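Local coordinates for TATA-box-binding protein (Sulfolobus acidocaldarius, PDB 1MP9) that probably binds the TATA box near transcription start sites as a general factor, activating archaeal genes transcribed by RNA polymerase, at residues I7-I15 / E168-F179. Numbering follows the deposited sequence.
Sequences IPYKAVVNI and EDEVHKAVKKIF
Tyr9 and Phe179 meet as a T-shaped pair: the tyrosine edge is directed at the phenylalanine face, with ring planes at 83° and Tyr9 CD1 3.3 Å from Phe179 CD2. Ile7 CG2 then reaches the rim of the Phe179 ring at CZ. The Tyr9 side chain, its CG anti to the backbone N, lies across the helix, with CE1 3.6 Å from Lys176 CA and OH beside Val175 CG1. Further along, Val13 fits between Val171, His172 and Val175. Its CG1 touches Val171 CG1 at 3.7 Å, while CG2 lies over one face of the His172 imidazole in a CH-pi contact, 4.0 Å from the ring centroid and 26° off the normal. At the far end, Ile15 CD1 packs against the carboxylate of Glu168.

No direct hydrogen bond links the two segments; two waters do so instead. One joins Tyr9 OH to the carbonyl O of His172, and the other donates to Val13 O and lies 3.1 Å from His172 NE2. The imidazole is oriented through its other nitrogen, ND1, which donates in the ring plane to Glu168 O at 3.2 Å with a nearly straight N-H...O angle of 170°, although the donor stands above the carbonyl plane. Were His172 replaced by an alanine, Val13 CB and CG2 would probably lose the ring face they rest on, and Val13 O this water link to the helix.

Strand 12-15 and helix 168-179 run roughly antiparallel. The N-terminal lead-in and the start of strand 12-23, which carries on into repeat 1, pack on helix 168-184 of repeat 2 in the saddle-shaped TBP fold. On the sheet, Val171 and Val175 also touch strands 103-114 and 159-165, and strand 12-23 is the antiparallel neighbour of strand 103-114, hydrogen-bonded to it through Val12 and Asn14.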
ATOM      1  N   ILE A   7      -8.262   8.313  25.123  1.00 31.47           N
ATOM      2  CA  ILE A   7      -8.106   9.085  23.905  1.00 30.89           C
ATOM      3  C   ILE A   7      -9.392   9.000  23.133  1.00 31.37           C
ATOM      4  O   ILE A   7      -9.771   7.933  22.688  1.00 32.87           O
ATOM      5  CB  ILE A   7      -6.972   8.536  23.064  1.00 30.19           C
ATOM      6  CG1 ILE A   7      -5.690   8.608  23.881  1.00 30.46           C
ATOM      7  CG2 ILE A   7      -6.824   9.342  21.771  1.00 28.91           C
ATOM      8  CD1 ILE A   7      -4.533   7.847  23.261  1.00 31.00           C
ATOM      9  N   PRO A   8     -10.078  10.136  22.952  1.00 30.00           N
ATOM     10  CA  PRO A   8     -11.336  10.139  22.221  1.00 30.47           C
ATOM     11  C   PRO A   8     -11.132   9.941  20.729  1.00 28.29           C
ATOM     12  O   PRO A   8     -10.108  10.298  20.185  1.00 27.51           O
ATOM     13  CB  PRO A   8     -11.903  11.516  22.545  1.00 30.57           C
ATOM     14  CG  PRO A   8     -10.660  12.354  22.482  1.00 32.32           C
ATOM     15  CD  PRO A   8      -9.633  11.512  23.231  1.00 30.70           C
ATOM     16  N   TYR A   9     -12.132   9.361  20.085  1.00 29.85           N
ATOM     17  CA  TYR A   9     -12.111   9.134  18.647  1.00 28.95           C
ATOM     18  C   TYR A   9     -12.495  10.469  18.000  1.00 27.17           C
ATOM     19  O   TYR A   9     -13.594  10.964  18.190  1.00 26.30           O
ATOM     20  CB  TYR A   9     -13.122   8.038  18.266  1.00 29.47           C
ATOM     21  CG  TYR A   9     -13.121   7.701  16.791  1.00 29.84           C
ATOM     22  CD1 TYR A   9     -12.168   6.845  16.246  1.00 31.27           C
ATOM     23  CD2 TYR A   9     -14.049   8.287  15.929  1.00 29.81           C
ATOM     24  CE1 TYR A   9     -12.140   6.577  14.872  1.00 32.25           C
ATOM     25  CE2 TYR A   9     -14.035   8.027  14.561  1.00 31.34           C
ATOM     26  CZ  TYR A   9     -13.081   7.173  14.041  1.00 31.17           C
ATOM     27  OH  TYR A   9     -13.071   6.918  12.688  1.00 34.83           O
ATOM     28  N   LYS A  10     -11.579  11.050  17.236  1.00 25.63           N
ATOM     29  CA  LYS A  10     -11.839  12.333  16.596  1.00 25.27           C
ATOM     30  C   LYS A  10     -11.454  12.265  15.130  1.00 23.23           C
ATOM     31  O   LYS A  10     -11.239  13.294  14.485  1.00 21.60           O
ATOM     32  CB  LYS A  10     -11.013  13.434  17.282  1.00 27.42           C
ATOM     33  CG  LYS A  10     -11.328  13.657  18.779  1.00 31.05           C
ATOM     34  CD  LYS A  10     -12.659  14.371  18.972  1.00 36.63           C
ATOM     35  CE  LYS A  10     -12.661  15.727  18.275  1.00 38.44           C
ATOM     36  NZ  LYS A  10     -14.017  16.361  18.283  1.00 43.10           N
ATOM     37  N   ALA A  11     -11.357  11.053  14.596  1.00 22.40           N
ATOM     38  CA  ALA A  11     -10.957  10.904  13.195  1.00 22.18           C
ATOM     39  C   ALA A  11     -12.010  11.424  12.242  1.00 20.63           C
ATOM     40  O   ALA A  11     -13.202  11.241  12.464  1.00 21.35           O
ATOM     41  CB  ALA A  11     -10.657   9.450  12.891  1.00 22.97           C
ATOM     42  N   VAL A  12     -11.552  12.093  11.191  1.00 21.01           N
ATOM     43  CA  VAL A  12     -12.407  12.664  10.163  1.00 21.40           C
ATOM     44  C   VAL A  12     -12.049  12.011   8.832  1.00 22.65           C
ATOM     45  O   VAL A  12     -10.869  11.980   8.427  1.00 21.97           O
ATOM     46  CB  VAL A  12     -12.200  14.188  10.063  1.00 21.42           C
ATOM     47  CG1 VAL A  12     -13.021  14.760   8.890  1.00 22.94           C
ATOM     48  CG2 VAL A  12     -12.623  14.848  11.405  1.00 20.02           C
ATOM     49  N   VAL A  13     -13.073  11.476   8.169  1.00 21.13           N
ATOM     50  CA  VAL A  13     -12.909  10.789   6.907  1.00 20.89           C
ATOM     51  C   VAL A  13     -13.378  11.676   5.755  1.00 21.23           C
ATOM     52  O   VAL A  13     -14.415  12.313   5.859  1.00 21.02           O
ATOM     53  CB  VAL A  13     -13.746   9.468   6.873  1.00 22.96           C
ATOM     54  CG1 VAL A  13     -13.659   8.824   5.465  1.00 22.28           C
ATOM     55  CG2 VAL A  13     -13.234   8.483   7.951  1.00 22.63           C
ATOM     56  N   ASN A  14     -12.603  11.711   4.676  1.00 21.32           N
ATOM     57  CA  ASN A  14     -12.962  12.477   3.493  1.00 24.29           C
ATOM     58  C   ASN A  14     -12.824  11.589   2.254  1.00 22.90           C
ATOM     59  O   ASN A  14     -11.781  10.955   2.067  1.00 24.23           O
ATOM     60  CB  ASN A  14     -12.023  13.676   3.356  1.00 27.12           C
ATOM     61  CG  ASN A  14     -12.468  14.630   2.279  1.00 32.30           C
ATOM     62  OD1 ASN A  14     -13.564  15.195   2.358  1.00 37.41           O
ATOM     63  ND2 ASN A  14     -11.627  14.826   1.263  1.00 34.80           N
ATOM     64  N   ILE A  15     -13.854  11.525   1.413  1.00 22.12           N
ATOM     65  CA  ILE A  15     -13.759  10.736   0.181  1.00 19.82           C
ATOM     66  C   ILE A  15     -13.061  11.596  -0.851  1.00 20.62           C
ATOM     67  O   ILE A  15     -13.490  12.707  -1.134  1.00 21.18           O
ATOM     68  CB  ILE A  15     -15.109  10.335  -0.330  1.00 20.90           C
ATOM     69  CG1 ILE A  15     -15.740   9.406   0.713  1.00 24.12           C
ATOM     70  CG2 ILE A  15     -14.968   9.625  -1.729  1.00 20.26           C
ATOM     71  CD1 ILE A  15     -17.055   8.815   0.304  1.00 29.10           C
ATOM     72  N   GLU A 168     -18.724   3.082   1.397  1.00 24.81           N
ATOM     73  CA  GLU A 168     -18.278   4.081   2.343  1.00 25.95           C
ATOM     74  C   GLU A 168     -18.199   3.557   3.782  1.00 24.78           C
ATOM     75  O   GLU A 168     -17.298   3.949   4.524  1.00 22.38           O
ATOM     76  CB  GLU A 168     -19.149   5.366   2.253  1.00 27.44           C
ATOM     77  CG  GLU A 168     -18.917   6.330   3.417  1.00 30.04           C
ATOM     78  CD  GLU A 168     -19.042   7.821   3.072  1.00 34.51           C
ATOM     79  OE1 GLU A 168     -19.846   8.188   2.184  1.00 32.65           O
ATOM     80  OE2 GLU A 168     -18.325   8.635   3.731  1.00 37.42           O
ATOM     81  N   ASP A 169     -19.098   2.663   4.197  1.00 24.49           N
ATOM     82  CA  ASP A 169     -18.984   2.191   5.575  1.00 24.69           C
ATOM     83  C   ASP A 169     -17.719   1.369   5.806  1.00 23.60           C
ATOM     84  O   ASP A 169     -17.196   1.346   6.911  1.00 22.72           O
ATOM     85  CB  ASP A 169     -20.240   1.415   6.064  1.00 28.07           C
ATOM     86  CG  ASP A 169     -20.613   0.212   5.189  1.00 29.95           C
ATOM     87  OD1 ASP A 169     -19.797  -0.326   4.407  1.00 30.49           O
ATOM     88  OD2 ASP A 169     -21.770  -0.211   5.306  1.00 34.91           O
ATOM     89  N   GLU A 170     -17.219   0.703   4.771  1.00 23.02           N
ATOM     90  CA  GLU A 170     -15.969  -0.054   4.921  1.00 22.87           C
ATOM     91  C   GLU A 170     -14.830   0.936   5.186  1.00 21.06           C
ATOM     92  O   GLU A 170     -13.916   0.656   5.985  1.00 20.16           O
ATOM     93  CB  GLU A 170     -15.638  -0.847   3.652  1.00 23.02           C
ATOM     94  CG  GLU A 170     -16.711  -1.816   3.218  1.00 28.35           C
ATOM     95  CD  GLU A 170     -16.306  -2.564   1.966  1.00 31.71           C
ATOM     96  OE1 GLU A 170     -15.781  -1.942   1.018  1.00 32.08           O
ATOM     97  OE2 GLU A 170     -16.510  -3.793   1.935  1.00 37.46           O
ATOM     98  N   VAL A 171     -14.851   2.071   4.487  1.00 20.71           N
ATOM     99  CA  VAL A 171     -13.808   3.060   4.730  1.00 20.34           C
ATOM    100  C   VAL A 171     -13.825   3.446   6.192  1.00 22.00           C
ATOM    101  O   VAL A 171     -12.779   3.409   6.877  1.00 21.06           O
ATOM    102  CB  VAL A 171     -14.003   4.322   3.918  1.00 19.84           C
ATOM    103  CG1 VAL A 171     -12.985   5.393   4.403  1.00 21.30           C
ATOM    104  CG2 VAL A 171     -13.784   4.012   2.413  1.00 20.07           C
ATOM    105  N   HIS A 172     -15.009   3.804   6.693  1.00 19.82           N
ATOM    106  CA  HIS A 172     -15.107   4.199   8.088  1.00 19.90           C
ATOM    107  C   HIS A 172     -14.766   3.092   9.055  1.00 18.75           C
ATOM    108  O   HIS A 172     -14.216   3.348  10.130  1.00 16.75           O
ATOM    109  CB  HIS A 172     -16.493   4.758   8.415  1.00 20.46           C
ATOM    110  CG  HIS A 172     -16.704   6.142   7.912  1.00 18.85           C
ATOM    111  ND1 HIS A 172     -17.071   6.418   6.609  1.00 23.19           N
ATOM    112  CD2 HIS A 172     -16.642   7.334   8.548  1.00 18.36           C
ATOM    113  CE1 HIS A 172     -17.240   7.723   6.471  1.00 19.95           C
ATOM    114  NE2 HIS A 172     -16.989   8.299   7.636  1.00 22.77           N
ATOM    115  N   LYS A 173     -15.092   1.863   8.700  1.00 18.59           N
ATOM    116  CA  LYS A 173     -14.747   0.762   9.585  1.00 20.19           C
ATOM    117  C   LYS A 173     -13.226   0.591   9.686  1.00 17.84           C
ATOM    118  O   LYS A 173     -12.664   0.386  10.771  1.00 17.94           O
ATOM    119  CB  LYS A 173     -15.310  -0.556   9.071  1.00 21.11           C
ATOM    120  CG  LYS A 173     -14.844  -1.740   9.920  1.00 22.15           C
ATOM    121  CD  LYS A 173     -15.507  -3.039   9.466  1.00 23.53           C
ATOM    122  CE  LYS A 173     -14.979  -4.252  10.260  1.00 25.80           C
ATOM    123  NZ  LYS A 173     -15.687  -5.476   9.758  1.00 28.19           N
ATOM    124  N   ALA A 174     -12.552   0.672   8.554  1.00 17.01           N
ATOM    125  CA  ALA A 174     -11.103   0.509   8.573  1.00 17.36           C
ATOM    126  C   ALA A 174     -10.409   1.606   9.408  1.00 15.83           C
ATOM    127  O   ALA A 174      -9.460   1.324  10.136  1.00 16.77           O
ATOM    128  CB  ALA A 174     -10.576   0.508   7.127  1.00 16.75           C
ATOM    129  N   VAL A 175     -10.880   2.844   9.298  1.00 16.01           N
ATOM    130  CA  VAL A 175     -10.256   3.952  10.037  1.00 17.74           C
ATOM    131  C   VAL A 175     -10.422   3.747  11.542  1.00 17.38           C
ATOM    132  O   VAL A 175      -9.447   3.775  12.267  1.00 19.20           O
ATOM    133  CB  VAL A 175     -10.847   5.350   9.579  1.00 17.98           C
ATOM    134  CG1 VAL A 175     -10.311   6.474  10.465  1.00 19.45           C
ATOM    135  CG2 VAL A 175     -10.451   5.619   8.112  1.00 16.22           C
ATOM    136  N   LYS A 176     -11.653   3.523  12.015  1.00 18.79           N
ATOM    137  CA  LYS A 176     -11.871   3.282  13.443  1.00 20.77           C
ATOM    138  C   LYS A 176     -11.078   2.062  13.916  1.00 19.07           C
ATOM    139  O   LYS A 176     -10.581   2.047  15.032  1.00 20.79           O
ATOM    140  CB  LYS A 176     -13.362   3.048  13.793  1.00 21.68           C
ATOM    141  CG  LYS A 176     -13.526   2.764  15.316  1.00 26.63           C
ATOM    142  CD  LYS A 176     -14.931   2.392  15.792  1.00 32.39           C
ATOM    143  CE  LYS A 176     -14.930   1.909  17.298  1.00 31.75           C
ATOM    144  NZ  LYS A 176     -14.220   2.854  18.205  1.00 31.35           N
ATOM    145  N   LYS A 177     -10.980   1.034  13.081  1.00 19.33           N
ATOM    146  CA  LYS A 177     -10.252  -0.167  13.477  1.00 20.49           C
ATOM    147  C   LYS A 177      -8.762   0.077  13.720  1.00 19.76           C
ATOM    148  O   LYS A 177      -8.235  -0.317  14.754  1.00 20.79           O
ATOM    149  CB  LYS A 177     -10.419  -1.258  12.409  1.00 23.30           C
ATOM    150  CG  LYS A 177      -9.952  -2.671  12.817  1.00 24.30           C
ATOM    151  CD  LYS A 177     -10.491  -3.694  11.783  1.00 26.07           C
ATOM    152  CE  LYS A 177      -9.756  -5.038  11.837  1.00 30.36           C
ATOM    153  NZ  LYS A 177     -10.402  -6.061  10.944  1.00 26.10           N
ATOM    154  N   ILE A 178      -8.070   0.726  12.787  1.00 19.34           N
ATOM    155  CA  ILE A 178      -6.655   0.942  12.986  1.00 18.61           C
ATOM    156  C   ILE A 178      -6.431   1.926  14.095  1.00 17.97           C
ATOM    157  O   ILE A 178      -5.445   1.837  14.825  1.00 18.48           O
ATOM    158  CB  ILE A 178      -5.949   1.385  11.652  1.00 19.11           C
ATOM    159  CG1 ILE A 178      -4.428   1.267  11.794  1.00 19.99           C
ATOM    160  CG2 ILE A 178      -6.352   2.761  11.272  1.00 20.38           C
ATOM    161  CD1 ILE A 178      -3.937  -0.137  11.923  1.00 21.24           C
ATOM    162  N   PHE A 179      -7.355   2.871  14.254  1.00 20.31           N
ATOM    163  CA  PHE A 179      -7.240   3.845  15.337  1.00 20.12           C
ATOM    164  C   PHE A 179      -7.283   3.094  16.677  1.00 20.11           C
ATOM    165  O   PHE A 179      -6.446   3.288  17.541  1.00 19.75           O
ATOM    166  CB  PHE A 179      -8.409   4.854  15.311  1.00 20.78           C
ATOM    167  CG  PHE A 179      -8.472   5.735  16.552  1.00 23.37           C
ATOM    168  CD1 PHE A 179      -7.591   6.803  16.705  1.00 23.92           C
ATOM    169  CD2 PHE A 179      -9.407   5.492  17.556  1.00 22.63           C
ATOM    170  CE1 PHE A 179      -7.643   7.639  17.865  1.00 26.15           C
ATOM    171  CE2 PHE A 179      -9.471   6.318  18.712  1.00 25.51           C
ATOM    172  CZ  PHE A 179      -8.576   7.397  18.855  1.00 22.09           C
TER
HETATM  173  O   HOH W   1     -15.098   5.427  11.456  1.00 36.61           O
HETATM  174  O   HOH W   2     -17.156  11.248   6.562  1.00 32.55           O